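Local coordinates for protein aprataxin and PNK-like factor (Homo sapiens, PDB 5W7W) that acts as a histone chaperone and scaffold in DNA strand-break repair, using its FHA domain to bind XRCC1 and XRCC4, at residues Thr26-Arg30 with Gly31-Gly35. Sequence-based numbering, arbitrary orientation.
Sequences TVIGR and GPLLG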
loop_
_atom_site.group_PDB
_atom_site.type_symbol
_atom_site.label_atom_id
_atom_site.label_comp_id
_atom_site.label_asym_id
_atom_site.label_seq_id
_atom_site.Cartn_x
_atom_site.Cartn_y
_atom_site.Cartn_z
ATOM N N THR A 26 -6.564 -4.050 -6.455
ATOM C CA THR A 26 -5.266 -4.098 -7.126
ATOM C C THR A 26 -4.344 -4.959 -6.280
ATOM O O THR A 26 -4.125 -4.656 -5.108
ATOM C CB THR A 26 -4.668 -2.695 -7.270
ATOM O OG1 THR A 26 -5.544 -1.865 -8.043
ATOM C CG2 THR A 26 -3.322 -2.730 -7.987
ATOM N N VAL A 27 -3.794 -6.018 -6.865
ATOM C CA VAL A 27 -2.797 -6.837 -6.187
ATOM C C VAL A 27 -1.469 -6.102 -6.233
ATOM O O VAL A 27 -1.080 -5.581 -7.281
ATOM C CB VAL A 27 -2.693 -8.212 -6.859
ATOM C CG1 VAL A 27 -1.602 -9.057 -6.198
ATOM C CG2 VAL A 27 -4.018 -8.930 -6.807
ATOM N N ILE A 28 -0.797 -6.015 -5.088
ATOM C CA ILE A 28 0.510 -5.380 -5.023
ATOM C C ILE A 28 1.538 -6.355 -4.468
ATOM O O ILE A 28 1.225 -7.365 -3.838
ATOM C CB ILE A 28 0.497 -4.060 -4.223
ATOM C CG1 ILE A 28 0.139 -4.300 -2.762
ATOM C CG2 ILE A 28 -0.464 -3.050 -4.872
ATOM C CD1 ILE A 28 0.395 -3.093 -1.873
ATOM N N GLY A 29 2.789 -6.042 -4.736
ATOM C CA GLY A 29 3.909 -6.890 -4.418
ATOM C C GLY A 29 5.012 -6.583 -5.406
ATOM O O GLY A 29 5.079 -5.478 -5.936
ATOM N N ARG A 30 5.851 -7.571 -5.657
ATOM C CA ARG A 30 6.869 -7.355 -6.672
ATOM C C ARG A 30 6.227 -7.305 -8.052
ATOM O O ARG A 30 5.152 -7.863 -8.294
ATOM C CB ARG A 30 7.984 -8.395 -6.586
ATOM C CG ARG A 30 7.600 -9.811 -6.868
ATOM C CD ARG A 30 8.875 -10.652 -6.885
ATOM N NE ARG A 30 8.628 -12.067 -7.168
ATOM C CZ ARG A 30 8.745 -13.065 -6.288
ATOM N NH1 ARG A 30 9.117 -12.848 -5.027
ATOM N NH2 ARG A 30 8.490 -14.305 -6.686
ATOM N N GLY A 31 6.876 -6.581 -8.947
ATOM C CA GLY A 31 6.375 -6.425 -10.288
ATOM C C GLY A 31 6.462 -4.992 -10.764
ATOM O O GLY A 31 6.953 -4.097 -10.061
ATOM N N PRO A 32 5.968 -4.747 -11.981
ATOM C CA PRO A 32 6.162 -3.429 -12.604
ATOM C C PRO A 32 5.300 -2.320 -12.024
ATOM O O PRO A 32 5.656 -1.147 -12.193
ATOM C CB PRO A 32 5.816 -3.690 -14.077
ATOM C CG PRO A 32 4.898 -4.845 -14.040
ATOM C CD PRO A 32 5.414 -5.725 -12.933
ATOM N N LEU A 33 4.192 -2.627 -11.346
ATOM C CA LEU A 33 3.320 -1.562 -10.861
ATOM C C LEU A 33 4.069 -0.641 -9.915
ATOM O O LEU A 33 4.046 0.581 -10.074
ATOM C CB LEU A 33 2.081 -2.137 -10.170
ATOM C CG LEU A 33 1.143 -1.109 -9.518
ATOM C CD1 LEU A 33 0.525 -0.176 -10.552
ATOM C CD2 LEU A 33 0.067 -1.812 -8.709
ATOM N N LEU A 34 4.731 -1.209 -8.914
ATOM C CA LEU A 34 5.499 -0.434 -7.958
ATOM C C LEU A 34 6.983 -0.417 -8.284
ATOM O O LEU A 34 7.740 0.303 -7.624
ATOM C CB LEU A 34 5.291 -0.991 -6.538
ATOM C CG LEU A 34 3.840 -1.075 -6.063
ATOM C CD1 LEU A 34 3.739 -1.640 -4.656
ATOM C CD2 LEU A 34 3.197 0.280 -6.125
ATOM N N GLY A 35 7.408 -1.186 -9.285
ATOM C CA GLY A 35 8.810 -1.216 -9.653
ATOM C C GLY A 35 9.681 -2.001 -8.710
ATOM O O GLY A 35 10.852 -1.668 -8.523
HETATM O O HOH W 1 4.237 -4.062 -8.174
#
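The carbonyl oxygen of Gly29 accepts a hydrogen bond from a water at 2.8 Å, and the same water accepts one from Leu34 N at 3.0 Å. The water thus bridges Gly29, just past the strand, to Leu34 in the turn; its other donated bond, to Gly31 O, is weak at 3.3 Å. After Gly31, residues 32-34 take helical backbone angles, and a weak bond from Gly35 N to Gly31 O closes the turn. The turn brings Leu33 and Leu34 back against the side chains of Thr26 and Ile28. Leu33, its CG anti to the backbone N (chi1 175°), brings CD2 against two methyls of the strand, 3.6 Å from Thr26 CG2 and 4.1 Å from Ile28 CG2. Leu34 instead lays CD1 against Ile28 CB at 4.1 Å. Both leucines also touch Val19 on strand 19-21 of the other sheet, and Ile28 and Leu34 meet Leu94 in the loop after strand 91-93. The CB bond of Arg30 points away from the turn, and from CG to NE the chain runs extended, with NH1 hydrogen-bonded to Val41 O. The Gly-Arg pair directly after a strand is a hallmark of the FHA beta-sandwich, whose corresponding arginine usually helps bind phosphothreonine; Arg30 probably does likewise.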